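Long-range contacts in uncharacterized protein (Bacteroides eggerthii DSM 20697, PDB 4ECO), which is of unknown function but is built as a leucine-rich repeat solenoid and probably serves in binding other proteins: residues P260-L265 with R284-E289; Y314-T319 with Y339-G344; G344-F349 with N363-I368; N359-Q364 with S383-K388. One frame throughout, in Å; residues are numbered along the deposited sequence.

All four contacts join neighbouring coils of the solenoid; interactions 1 and 2 follow in series, while 3 and 4 overlap at Asn363 and Gln364. Interaction 1 stands somewhat apart: its backbones are bridged by waters, and one isoleucine carries the apolar part. Interactions 2 and 4 are close relatives, each with an asparagine amide reaching the preceding coil and an aromatic ring beside its counterpart. Interaction 3 continues interaction 2 from the shared Gly344, swapping amide chemistry for a bulged parallel pairing with a long salt bridge on its exposed side. In every contact the leucines and isoleucines face the buried interior, while most long polar and charged chains lie towards the surface.

Interaction 1. Residues P260-L265 with R284-E289; sequences PNLTKL and RGISGE
Leu262 O accepts a hydrogen bond of 2.8 Å from water 1, which in turn accepts one of 2.9 Å from Gly285 N. Ile286 N also lies close to this carbonyl oxygen, but at an angle too poor for a bond. A second water makes a like bridge further along. It donates to Thr263 O at 2.8 Å and takes the N-H of Ser287 at 3.0 Å, so the two backbones are tied together through solvent and not directly. Gly285 has no side chain, and a CB here would run into Pro260 O and Leu262 O.

Ile286 fills the apolar half of the contact. Its CG2 branch rests against Thr263 O at 3.4 Å, while CG1 lies alongside Leu262 CB at 4.0 Å. CG1 is anti to the carbonyl carbon (chi1 -41°) and the chain then runs on extended (chi2 177°), which carries CD1 against the backbone of Lys264. There CD1 meets Leu265 CD2 at 3.6 Å, the two side chains crossing at about a right angle. Leu291 of helix 288-300 packs on both Leu265 and Ile286 and closes this side of the small core. Asp294, on the same helix, accepts a hydrogen bond from Leu265 N.

Ser287 OG accepts from Gln290 N, making this residue the N-cap of the helix. Two successive turns of a leucine-rich repeat solenoid meet here, just beyond the paired parallel strands 253-257 and 277-279: inward-facing leucine and isoleucine side chains form the core, and the later coil goes on into a helix.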
loop_
_atom_site.group_PDB
_atom_site.type_symbol
_atom_site.label_atom_id
_atom_site.label_comp_id
_atom_site.label_asym_id
_atom_site.label_seq_id
_atom_site.Cartn_x
_atom_site.Cartn_y
_atom_site.Cartn_z
ATOM N N PRO A 260 -13.781 -12.143 -12.912
ATOM C CA PRO A 260 -14.706 -11.165 -13.518
ATOM C C PRO A 260 -16.155 -11.600 -13.674
ATOM O O PRO A 260 -17.013 -10.710 -13.790
ATOM C CB PRO A 260 -14.109 -10.929 -14.901
ATOM C CG PRO A 260 -13.274 -12.103 -15.168
ATOM C CD PRO A 260 -12.668 -12.425 -13.839
ATOM N N ASN A 261 -16.449 -12.908 -13.657
ATOM C CA ASN A 261 -17.829 -13.324 -13.844
ATOM C C ASN A 261 -18.555 -13.545 -12.486
ATOM O O ASN A 261 -19.738 -13.927 -12.479
ATOM C CB ASN A 261 -17.913 -14.541 -14.750
ATOM C CG ASN A 261 -17.365 -14.229 -16.129
ATOM O OD1 ASN A 261 -17.638 -13.164 -16.716
ATOM N ND2 ASN A 261 -16.521 -15.110 -16.648
ATOM N N LEU A 262 -17.902 -13.183 -11.365
ATOM C CA LEU A 262 -18.556 -13.207 -10.066
ATOM C C LEU A 262 -19.538 -12.043 -9.984
ATOM O O LEU A 262 -19.183 -10.931 -10.366
ATOM C CB LEU A 262 -17.539 -13.127 -8.898
ATOM C CG LEU A 262 -16.579 -14.284 -8.665
ATOM C CD1 LEU A 262 -15.741 -14.037 -7.461
ATOM C CD2 LEU A 262 -17.293 -15.606 -8.475
ATOM N N THR A 263 -20.766 -12.290 -9.501
ATOM C CA THR A 263 -21.777 -11.246 -9.311
ATOM C C THR A 263 -22.054 -11.127 -7.825
ATOM O O THR A 263 -22.742 -10.199 -7.387
ATOM C CB THR A 263 -23.046 -11.493 -10.131
ATOM O OG1 THR A 263 -23.515 -12.837 -9.958
ATOM C CG2 THR A 263 -22.858 -11.180 -11.593
ATOM N N LYS A 264 -21.485 -12.068 -7.047
ATOM C CA LYS A 264 -21.545 -12.161 -5.583
ATOM C C LYS A 264 -20.374 -12.990 -5.118
ATOM O O LYS A 264 -19.761 -13.680 -5.929
ATOM C CB LYS A 264 -22.891 -12.762 -5.095
ATOM C CG LYS A 264 -23.033 -14.272 -5.312
ATOM C CD LYS A 264 -24.297 -14.846 -4.724
ATOM C CE LYS A 264 -24.135 -16.322 -4.517
ATOM N NZ LYS A 264 -25.442 -16.988 -4.305
ATOM N N LEU A 265 -20.048 -12.936 -3.828
ATOM C CA LEU A 265 -18.957 -13.764 -3.284
ATOM C C LEU A 265 -19.454 -15.180 -3.100
ATOM O O LEU A 265 -20.631 -15.340 -2.743
ATOM C CB LEU A 265 -18.399 -13.213 -1.950
ATOM C CG LEU A 265 -17.709 -11.853 -1.992
ATOM C CD1 LEU A 265 -17.264 -11.441 -0.610
ATOM C CD2 LEU A 265 -16.505 -11.864 -2.923
ATOM N N ARG A 284 -14.849 -6.852 -9.742
ATOM C CA ARG A 284 -15.626 -5.712 -10.195
ATOM C C ARG A 284 -16.876 -6.093 -10.945
ATOM O O ARG A 284 -17.656 -5.198 -11.276
ATOM C CB ARG A 284 -14.784 -4.780 -11.032
ATOM C CG ARG A 284 -14.243 -3.673 -10.151
ATOM C CD ARG A 284 -13.264 -2.783 -10.860
ATOM N NE ARG A 284 -12.793 -1.763 -9.932
ATOM C CZ ARG A 284 -11.843 -0.884 -10.194
ATOM N NH1 ARG A 284 -11.248 -0.875 -11.384
ATOM N NH2 ARG A 284 -11.467 -0.007 -9.266
ATOM N N GLY A 285 -17.138 -7.397 -11.098
ATOM C CA GLY A 285 -18.399 -7.875 -11.646
ATOM C C GLY A 285 -19.486 -7.797 -10.587
ATOM O O GLY A 285 -20.682 -7.791 -10.911
ATOM N N ILE A 286 -19.065 -7.747 -9.301
ATOM C CA ILE A 286 -19.920 -7.679 -8.115
ATOM C C ILE A 286 -20.287 -6.231 -7.841
ATOM O O ILE A 286 -19.395 -5.405 -7.622
ATOM C CB ILE A 286 -19.270 -8.329 -6.842
ATOM C CG1 ILE A 286 -18.512 -9.656 -7.156
ATOM C CG2 ILE A 286 -20.316 -8.490 -5.704
ATOM C CD1 ILE A 286 -17.789 -10.325 -5.965
ATOM N N SER A 287 -21.606 -5.937 -7.784
ATOM C CA SER A 287 -22.104 -4.591 -7.480
ATOM C C SER A 287 -21.658 -4.146 -6.087
ATOM O O SER A 287 -21.429 -4.993 -5.209
ATOM C CB SER A 287 -23.625 -4.539 -7.578
ATOM O OG SER A 287 -24.255 -5.133 -6.455
ATOM N N GLY A 288 -21.557 -2.833 -5.893
ATOM C CA GLY A 288 -21.145 -2.290 -4.611
ATOM C C GLY A 288 -22.038 -2.736 -3.475
ATOM O O GLY A 288 -21.549 -3.015 -2.371
ATOM N N GLU A 289 -23.354 -2.797 -3.764
ATOM C CA GLU A 289 -24.421 -3.186 -2.853
ATOM C C GLU A 289 -24.239 -4.671 -2.436
ATOM O O GLU A 289 -24.248 -5.006 -1.251
ATOM C CB GLU A 289 -25.790 -2.946 -3.547
ATOM C CG GLU A 289 -26.109 -1.501 -3.950
ATOM C CD GLU A 289 -25.218 -0.790 -4.961
ATOM O OE1 GLU A 289 -24.583 -1.475 -5.796
ATOM O OE2 GLU A 289 -25.145 0.462 -4.903
HETATM O O HOH W 1 -16.554 -10.070 -10.112
HETATM O O HOH W 2 -23.721 -7.914 -8.565
#

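Interaction 2. Residues Y314-T319 with Y339-G344; sequences YNNLKT and YNQLEG
Asn340 reaches across to the preceding coil along its whole length. Its CB sits 3.9 Å from Leu317 O, and CG comes within 3.7 Å of Asn315 O. At the tip, OD1 accepts from Leu317 N at 3.1 Å; the donor lies in the carbonyl plane on a lone pair, although the N-H is bent to 142°. The other half of the amide, ND2, donates to Cys337 O of its own coil and to Ile312 O of the coil before, so both ends of the buried amide are held and its flip is fixed.

Further along, the backbones join directly. Gln341 N donates to Leu317 O at 2.9 Å, and Glu343 N makes a nearly straight bond of 2.9 Å to Lys318 O. Glu343 has CG between its backbone N and carbonyl carbon (chi1 62°), which lays CG 3.5 Å from the same Lys318 O. The carboxylate then runs beside the Lys318 chain without pairing with NZ, whose salt bridge goes to Glu289. On the buried side, Leu342 CD2 packs on Leu317 CB at 3.8 Å.

At the other end the rings of Tyr314 and Tyr339 lie side by side and point the same way. Their planes are 23° apart and their centroids 4.9 Å, yet they are slid so far that they barely overlap, with Tyr339 CD2 over the rim of one Tyr314 face. Tyr362 stacks on Tyr339 in turn. The Tyr-Asn-x-Leu run, present in both coils with its asparagines bonded from coil to coil, is the asparagine ladder of leucine-rich repeat proteins.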
loop_
_atom_site.group_PDB
_atom_site.type_symbol
_atom_site.label_atom_id
_atom_site.label_comp_id
_atom_site.label_asym_id
_atom_site.label_seq_id
_atom_site.Cartn_x
_atom_site.Cartn_y
_atom_site.Cartn_z
ATOM N N TYR A 314 -9.833 -2.582 -5.446
ATOM C CA TYR A 314 -10.242 -2.755 -6.853
ATOM C C TYR A 314 -11.676 -3.365 -6.938
ATOM O O TYR A 314 -11.922 -4.338 -7.642
ATOM C CB TYR A 314 -9.234 -3.597 -7.644
ATOM C CG TYR A 314 -7.863 -2.970 -7.777
ATOM C CD1 TYR A 314 -7.574 -2.093 -8.819
ATOM C CD2 TYR A 314 -6.832 -3.304 -6.900
ATOM C CE1 TYR A 314 -6.305 -1.529 -8.960
ATOM C CE2 TYR A 314 -5.566 -2.729 -7.023
ATOM C CZ TYR A 314 -5.304 -1.859 -8.069
ATOM O OH TYR A 314 -4.058 -1.322 -8.230
ATOM N N ASN A 315 -12.611 -2.762 -6.223
ATOM C CA ASN A 315 -13.971 -3.240 -6.188
ATOM C C ASN A 315 -14.928 -2.060 -6.373
ATOM O O ASN A 315 -14.468 -0.959 -6.700
ATOM C CB ASN A 315 -14.225 -4.014 -4.884
ATOM C CG ASN A 315 -13.787 -5.455 -4.958
ATOM O OD1 ASN A 315 -14.165 -6.207 -5.872
ATOM N ND2 ASN A 315 -13.058 -5.905 -3.949
ATOM N N ASN A 316 -16.250 -2.290 -6.213
ATOM C CA ASN A 316 -17.239 -1.255 -6.455
ATOM C C ASN A 316 -17.961 -0.760 -5.188
ATOM O O ASN A 316 -18.993 -0.078 -5.329
ATOM C CB ASN A 316 -18.272 -1.790 -7.436
ATOM C CG ASN A 316 -17.717 -2.234 -8.760
ATOM O OD1 ASN A 316 -16.988 -1.509 -9.473
ATOM N ND2 ASN A 316 -18.079 -3.441 -9.130
ATOM N N LEU A 317 -17.433 -1.052 -3.972
ATOM C CA LEU A 317 -18.055 -0.647 -2.702
ATOM C C LEU A 317 -18.384 0.838 -2.642
ATOM O O LEU A 317 -17.497 1.650 -2.897
ATOM C CB LEU A 317 -17.149 -0.963 -1.507
ATOM C CG LEU A 317 -16.887 -2.403 -1.153
ATOM C CD1 LEU A 317 -15.705 -2.495 -0.173
ATOM C CD2 LEU A 317 -18.140 -3.059 -0.589
ATOM N N LYS A 318 -19.638 1.198 -2.306
ATOM C CA LYS A 318 -20.021 2.609 -2.146
ATOM C C LYS A 318 -19.985 2.977 -0.664
ATOM O O LYS A 318 -19.857 4.145 -0.332
ATOM C CB LYS A 318 -21.392 2.920 -2.773
ATOM C CG LYS A 318 -21.317 3.174 -4.273
ATOM C CD LYS A 318 -22.704 3.211 -4.860
ATOM C CE LYS A 318 -22.698 3.035 -6.356
ATOM N NZ LYS A 318 -24.030 2.568 -6.853
ATOM N N THR A 319 -20.042 1.970 0.217
ATOM C CA THR A 319 -19.971 2.127 1.678
ATOM C C THR A 319 -19.636 0.760 2.294
ATOM O O THR A 319 -19.609 -0.248 1.591
ATOM C CB THR A 319 -21.290 2.736 2.267
ATOM O OG1 THR A 319 -21.080 3.214 3.608
ATOM C CG2 THR A 319 -22.463 1.767 2.228
ATOM N N TYR A 339 -9.025 1.870 -4.571
ATOM C CA TYR A 339 -9.781 1.927 -5.813
ATOM C C TYR A 339 -11.137 1.243 -5.699
ATOM O O TYR A 339 -11.405 0.216 -6.335
ATOM C CB TYR A 339 -8.978 1.323 -6.984
ATOM C CG TYR A 339 -7.594 1.902 -7.134
ATOM C CD1 TYR A 339 -7.386 3.088 -7.825
ATOM C CD2 TYR A 339 -6.490 1.262 -6.591
ATOM C CE1 TYR A 339 -6.103 3.619 -7.982
ATOM C CE2 TYR A 339 -5.203 1.784 -6.739
ATOM C CZ TYR A 339 -5.014 2.959 -7.443
ATOM O OH TYR A 339 -3.744 3.464 -7.600
ATOM N N ASN A 340 -11.992 1.833 -4.880
ATOM C CA ASN A 340 -13.384 1.438 -4.719
ATOM C C ASN A 340 -14.207 2.673 -5.089
ATOM O O ASN A 340 -13.672 3.569 -5.743
ATOM C CB ASN A 340 -13.664 0.897 -3.300
ATOM C CG ASN A 340 -13.493 -0.599 -3.145
ATOM O OD1 ASN A 340 -14.438 -1.371 -3.342
ATOM N ND2 ASN A 340 -12.310 -1.034 -2.712
ATOM N N GLN A 341 -15.467 2.752 -4.666
ATOM C CA GLN A 341 -16.309 3.906 -4.947
ATOM C C GLN A 341 -16.873 4.457 -3.651
ATOM O O GLN A 341 -17.999 4.975 -3.640
ATOM C CB GLN A 341 -17.446 3.487 -5.876
ATOM C CG GLN A 341 -17.095 3.275 -7.330
ATOM C CD GLN A 341 -18.401 3.049 -8.057
ATOM O OE1 GLN A 341 -18.908 1.923 -8.116
ATOM N NE2 GLN A 341 -19.046 4.137 -8.510
ATOM N N LEU A 342 -16.123 4.259 -2.537
ATOM C CA LEU A 342 -16.542 4.646 -1.187
ATOM C C LEU A 342 -16.858 6.129 -1.153
ATOM O O LEU A 342 -16.023 6.947 -1.527
ATOM C CB LEU A 342 -15.479 4.285 -0.127
ATOM C CG LEU A 342 -15.126 2.799 0.079
ATOM C CD1 LEU A 342 -13.941 2.673 0.976
ATOM C CD2 LEU A 342 -16.262 2.033 0.699
ATOM N N GLU A 343 -18.100 6.463 -0.794
ATOM C CA GLU A 343 -18.602 7.837 -0.755
ATOM C C GLU A 343 -19.162 8.192 0.632
ATOM O O GLU A 343 -19.622 7.295 1.363
ATOM C CB GLU A 343 -19.687 8.047 -1.834
ATOM C CG GLU A 343 -20.920 7.171 -1.650
ATOM C CD GLU A 343 -21.934 7.121 -2.772
ATOM O OE1 GLU A 343 -21.625 7.586 -3.893
ATOM O OE2 GLU A 343 -23.031 6.564 -2.535
ATOM N N GLY A 344 -19.126 9.497 0.948
ATOM C CA GLY A 344 -19.678 10.084 2.161
ATOM C C GLY A 344 -18.955 9.741 3.435
ATOM O O GLY A 344 -17.739 9.489 3.422
#

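Interaction 3. Residues G344-F349 with N363-I368; sequences GKLPAF and NQITEI
Lys345 and Glu367 both start out with CG anti to the backbone N (chi1 180° and -160°), and this sends the two chains off side by side in the same direction. The lysine stays extended as far as CD, which lies 3.4 Å from Glu367 OE2; a bend at chi3 (61°) then turns CE and NZ, and NZ makes only a long salt bridge of 3.9 Å to that oxygen. The aliphatic part of the lysine therefore lies against the carboxylate. With an alanine in place of Glu367, Lys345 would probably lose this charged mate, and its methylenes would be set freer to swing.

The backbones pair in parallel but slip by one residue. Gly344 O accepts from Thr366 N at 3.0 Å and, weakly, from Glu367 N at 3.5 Å. Leu346 N then donates to Glu367 O at 3.2 Å.

On the inner side, Leu346 CD1 meets two isoleucines: it crosses Ile365 slantwise, 3.9 Å from its CD1, and runs alongside Ile368, 3.7 Å from that CD1. The doubled grip on Gly344 O and the shifted register make this a beta bulge, joining two successive coils of the leucine-rich repeat solenoid.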
loop_
_atom_site.group_PDB
_atom_site.type_symbol
_atom_site.label_atom_id
_atom_site.label_comp_id
_atom_site.label_asym_id
_atom_site.label_seq_id
_atom_site.Cartn_x
_atom_site.Cartn_y
_atom_site.Cartn_z
ATOM N N GLY A 344 -19.126 9.497 0.948
ATOM C CA GLY A 344 -19.678 10.084 2.161
ATOM C C GLY A 344 -18.955 9.741 3.435
ATOM O O GLY A 344 -17.739 9.489 3.422
ATOM N N LYS A 345 -19.711 9.777 4.554
ATOM C CA LYS A 345 -19.213 9.455 5.889
ATOM C C LYS A 345 -19.149 7.929 6.004
ATOM O O LYS A 345 -20.069 7.235 5.568
ATOM C CB LYS A 345 -20.108 10.116 6.965
ATOM C CG LYS A 345 -19.691 9.853 8.428
ATOM C CD LYS A 345 -20.155 10.940 9.418
ATOM C CE LYS A 345 -21.663 11.158 9.543
ATOM N NZ LYS A 345 -22.010 12.239 10.518
ATOM N N LEU A 346 -18.035 7.401 6.500
ATOM C CA LEU A 346 -17.874 5.945 6.592
ATOM C C LEU A 346 -18.474 5.361 7.857
ATOM O O LEU A 346 -18.289 5.945 8.920
ATOM C CB LEU A 346 -16.394 5.527 6.544
ATOM C CG LEU A 346 -15.711 5.381 5.211
ATOM C CD1 LEU A 346 -14.281 4.906 5.415
ATOM C CD2 LEU A 346 -16.439 4.402 4.318
ATOM N N PRO A 347 -19.091 4.156 7.814
ATOM C CA PRO A 347 -19.513 3.515 9.076
ATOM C C PRO A 347 -18.264 3.200 9.933
ATOM O O PRO A 347 -17.176 3.021 9.367
ATOM C CB PRO A 347 -20.258 2.256 8.603
ATOM C CG PRO A 347 -20.550 2.495 7.130
ATOM C CD PRO A 347 -19.395 3.300 6.649
ATOM N N ALA A 348 -18.387 3.201 11.282
ATOM C CA ALA A 348 -17.234 2.984 12.179
ATOM C C ALA A 348 -17.168 1.564 12.767
ATOM O O ALA A 348 -18.206 0.960 13.028
ATOM C CB ALA A 348 -17.276 3.985 13.320
ATOM N N PHE A 349 -15.940 1.056 13.004
ATOM C CA PHE A 349 -15.701 -0.252 13.646
ATOM C C PHE A 349 -15.711 -0.133 15.190
ATOM O O PHE A 349 -16.159 -1.049 15.898
ATOM C CB PHE A 349 -14.343 -0.838 13.207
ATOM C CG PHE A 349 -14.211 -1.207 11.753
ATOM C CD1 PHE A 349 -14.547 -2.482 11.310
ATOM C CD2 PHE A 349 -13.730 -0.290 10.827
ATOM C CE1 PHE A 349 -14.434 -2.819 9.961
ATOM C CE2 PHE A 349 -13.630 -0.625 9.477
ATOM C CZ PHE A 349 -13.979 -1.886 9.053
ATOM N N ASN A 363 -10.748 6.813 -3.373
ATOM C CA ASN A 363 -12.188 6.713 -3.152
ATOM C C ASN A 363 -12.772 8.138 -3.179
ATOM O O ASN A 363 -12.143 9.061 -3.704
ATOM C CB ASN A 363 -12.496 5.971 -1.840
ATOM C CG ASN A 363 -12.290 4.491 -1.912
ATOM O OD1 ASN A 363 -13.100 3.774 -2.463
ATOM N ND2 ASN A 363 -11.261 3.990 -1.278
ATOM N N GLN A 364 -13.963 8.312 -2.627
ATOM C CA GLN A 364 -14.630 9.609 -2.599
ATOM C C GLN A 364 -15.231 9.827 -1.197
ATOM O O GLN A 364 -16.325 10.372 -1.038
ATOM C CB GLN A 364 -15.683 9.678 -3.733
ATOM C CG GLN A 364 -15.080 9.786 -5.148
ATOM C CD GLN A 364 -14.436 11.132 -5.522
ATOM O OE1 GLN A 364 -15.113 12.064 -5.927
ATOM N NE2 GLN A 364 -13.110 11.255 -5.398
ATOM N N ILE A 365 -14.485 9.365 -0.181
ATOM C CA ILE A 365 -14.816 9.470 1.241
ATOM C C ILE A 365 -14.760 10.953 1.636
ATOM O O ILE A 365 -13.784 11.626 1.309
ATOM C CB ILE A 365 -13.863 8.582 2.089
ATOM C CG1 ILE A 365 -13.955 7.108 1.640
ATOM C CG2 ILE A 365 -14.146 8.728 3.584
ATOM C CD1 ILE A 365 -12.806 6.189 2.094
ATOM N N THR A 366 -15.816 11.457 2.306
ATOM C CA THR A 366 -15.884 12.857 2.733
ATOM C C THR A 366 -15.629 13.016 4.221
ATOM O O THR A 366 -15.246 14.116 4.657
ATOM C CB THR A 366 -17.236 13.484 2.392
ATOM O OG1 THR A 366 -18.295 12.742 3.016
ATOM C CG2 THR A 366 -17.448 13.634 0.904
ATOM N N GLU A 367 -15.847 11.939 5.007
ATOM C CA GLU A 367 -15.667 12.018 6.452
ATOM C C GLU A 367 -15.258 10.692 7.055
ATOM O O GLU A 367 -15.824 9.660 6.704
ATOM C CB GLU A 367 -16.993 12.472 7.081
ATOM C CG GLU A 367 -16.915 13.058 8.484
ATOM C CD GLU A 367 -18.205 13.705 8.964
ATOM O OE1 GLU A 367 -18.998 14.172 8.114
ATOM O OE2 GLU A 367 -18.423 13.736 10.196
ATOM N N ILE A 368 -14.298 10.734 7.994
ATOM C CA ILE A 368 -13.859 9.599 8.810
ATOM C C ILE A 368 -14.437 9.849 10.211
ATOM O O ILE A 368 -14.169 10.902 10.811
ATOM C CB ILE A 368 -12.331 9.406 8.790
ATOM C CG1 ILE A 368 -11.800 9.095 7.356
ATOM C CG2 ILE A 368 -11.874 8.389 9.842
ATOM C CD1 ILE A 368 -12.225 7.743 6.688
#

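Interaction 4. Residues N359-Q364 with S383-K388; sequences NLAYNQ and SFAHNK
Asn387 ND2 donates to Leu360 O at 3.2 Å, and Asn363 ND2 reaches that same oxygen from the opposite face of its plane at 2.9 Å. Both donors stand well out of the carbonyl plane, one on each side, gripping this buried oxygen between two amides. Both asparagines carry CG anti to the carbonyl carbon (chi1 -75° for Asn363, -74° for Asn387), which helps set the amide planes only 9° apart. Main-chain bonds add Leu360 N to Ser383 O (2.9 Å), Tyr362 N to Ala385 O (3.0 Å) and Asn363 N to His386 O (2.9 Å). Tyr362 and His386 form an offset stack with centroids 4.0 Å apart.

One shell out, Asn387 ND2 bonds Phe384 O at 2.9 Å, and its OD1 accepts from Ile365 N, which fixes the rotation of the amide. A leucine in place of Asn387 is likely to leave Leu360 O, Phe384 O and Ile365 N each without this partner. An ST turn, Ser383 OG accepting from Ala385 N, shapes the bend ahead of His386. Tyr339 and Tyr411 prolong the ring stack. The chemistry thus implies a ladder in which each amide satisfies buried backbone groups of its own coil and of the one before.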
loop_
_atom_site.group_PDB
_atom_site.type_symbol
_atom_site.label_atom_id
_atom_site.label_comp_id
_atom_site.label_asym_id
_atom_site.label_seq_id
_atom_site.Cartn_x
_atom_site.Cartn_y
_atom_site.Cartn_z
ATOM N N ASN A 359 -5.588 1.373 4.635
ATOM C CA ASN A 359 -5.381 2.043 3.362
ATOM C C ASN A 359 -6.736 2.190 2.662
ATOM O O ASN A 359 -7.295 1.201 2.197
ATOM C CB ASN A 359 -4.363 1.282 2.507
ATOM C CG ASN A 359 -3.752 2.121 1.406
ATOM O OD1 ASN A 359 -4.460 2.804 0.632
ATOM N ND2 ASN A 359 -2.411 2.097 1.325
ATOM N N LEU A 360 -7.283 3.430 2.659
ATOM C CA LEU A 360 -8.584 3.790 2.073
ATOM C C LEU A 360 -8.393 4.704 0.848
ATOM O O LEU A 360 -9.343 5.360 0.404
ATOM C CB LEU A 360 -9.445 4.489 3.141
ATOM C CG LEU A 360 -9.755 3.689 4.426
ATOM C CD1 LEU A 360 -10.447 4.547 5.458
ATOM C CD2 LEU A 360 -10.596 2.459 4.134
ATOM N N ALA A 361 -7.165 4.717 0.280
ATOM C CA ALA A 361 -6.845 5.607 -0.814
ATOM C C ALA A 361 -7.658 5.297 -2.065
ATOM O O ALA A 361 -8.112 4.169 -2.261
ATOM C CB ALA A 361 -5.364 5.563 -1.123
ATOM N N TYR A 362 -7.876 6.347 -2.877
ATOM C CA TYR A 362 -8.534 6.324 -4.163
ATOM C C TYR A 362 -10.007 5.927 -4.030
ATOM O O TYR A 362 -10.472 4.898 -4.547
ATOM C CB TYR A 362 -7.789 5.424 -5.146
ATOM C CG TYR A 362 -6.419 5.951 -5.505
ATOM C CD1 TYR A 362 -6.255 6.867 -6.537
ATOM C CD2 TYR A 362 -5.282 5.531 -4.817
ATOM C CE1 TYR A 362 -4.992 7.360 -6.875
ATOM C CE2 TYR A 362 -4.014 6.042 -5.127
ATOM C CZ TYR A 362 -3.873 6.936 -6.176
ATOM O OH TYR A 362 -2.631 7.408 -6.545
ATOM N N ASN A 363 -10.748 6.813 -3.373
ATOM C CA ASN A 363 -12.188 6.713 -3.152
ATOM C C ASN A 363 -12.772 8.138 -3.179
ATOM O O ASN A 363 -12.143 9.061 -3.704
ATOM C CB ASN A 363 -12.496 5.971 -1.840
ATOM C CG ASN A 363 -12.290 4.491 -1.912
ATOM O OD1 ASN A 363 -13.100 3.774 -2.463
ATOM N ND2 ASN A 363 -11.261 3.990 -1.278
ATOM N N GLN A 364 -13.963 8.312 -2.627
ATOM C CA GLN A 364 -14.630 9.609 -2.599
ATOM C C GLN A 364 -15.231 9.827 -1.197
ATOM O O GLN A 364 -16.325 10.372 -1.038
ATOM C CB GLN A 364 -15.683 9.678 -3.733
ATOM C CG GLN A 364 -15.080 9.786 -5.148
ATOM C CD GLN A 364 -14.436 11.132 -5.522
ATOM O OE1 GLN A 364 -15.113 12.064 -5.927
ATOM N NE2 GLN A 364 -13.110 11.255 -5.398
ATOM N N SER A 383 -2.986 5.415 4.992
ATOM C CA SER A 383 -3.344 6.256 3.861
ATOM C C SER A 383 -4.847 6.498 3.713
ATOM O O SER A 383 -5.662 5.565 3.672
ATOM C CB SER A 383 -2.824 5.682 2.561
ATOM O OG SER A 383 -3.064 6.635 1.536
ATOM N N PHE A 384 -5.173 7.794 3.570
ATOM C CA PHE A 384 -6.492 8.346 3.322
ATOM C C PHE A 384 -6.415 9.194 2.064
ATOM O O PHE A 384 -7.304 10.007 1.793
ATOM C CB PHE A 384 -6.964 9.165 4.521
ATOM C CG PHE A 384 -6.988 8.414 5.826
ATOM C CD1 PHE A 384 -5.854 8.361 6.642
ATOM C CD2 PHE A 384 -8.157 7.793 6.270
ATOM C CE1 PHE A 384 -5.883 7.687 7.868
ATOM C CE2 PHE A 384 -8.189 7.125 7.503
ATOM C CZ PHE A 384 -7.054 7.095 8.301
ATOM N N ALA A 385 -5.327 9.014 1.295
ATOM C CA ALA A 385 -5.057 9.781 0.084
ATOM C C ALA A 385 -6.128 9.574 -1.007
ATOM O O ALA A 385 -6.749 8.515 -1.075
ATOM C CB ALA A 385 -3.697 9.420 -0.463
ATOM N N HIS A 386 -6.332 10.605 -1.857
ATOM C CA HIS A 386 -7.233 10.596 -3.005
ATOM C C HIS A 386 -8.649 10.274 -2.578
ATOM O O HIS A 386 -9.186 9.217 -2.893
ATOM C CB HIS A 386 -6.756 9.639 -4.091
ATOM C CG HIS A 386 -5.463 10.050 -4.713
ATOM N ND1 HIS A 386 -5.428 10.837 -5.848
ATOM C CD2 HIS A 386 -4.195 9.779 -4.326
ATOM C CE1 HIS A 386 -4.145 10.998 -6.131
ATOM N NE2 HIS A 386 -3.361 10.388 -5.237
ATOM N N ASN A 387 -9.237 11.199 -1.831
ATOM C CA ASN A 387 -10.617 11.170 -1.365
ATOM C C ASN A 387 -11.130 12.595 -1.385
ATOM O O ASN A 387 -10.522 13.461 -2.028
ATOM C CB ASN A 387 -10.757 10.524 0.024
ATOM C CG ASN A 387 -10.606 9.028 0.044
ATOM O OD1 ASN A 387 -11.510 8.295 -0.329
ATOM N ND2 ASN A 387 -9.497 8.533 0.579
ATOM N N LYS A 388 -12.234 12.845 -0.684
ATOM C CA LYS A 388 -12.855 14.153 -0.616
ATOM C C LYS A 388 -12.974 14.605 0.844
ATOM O O LYS A 388 -13.970 15.207 1.198
ATOM C CB LYS A 388 -14.237 14.101 -1.305
ATOM C CG LYS A 388 -14.194 13.819 -2.811
ATOM C CD LYS A 388 -15.526 14.187 -3.501
ATOM C CE LYS A 388 -15.625 15.647 -3.869
ATOM N NZ LYS A 388 -16.893 15.962 -4.574
#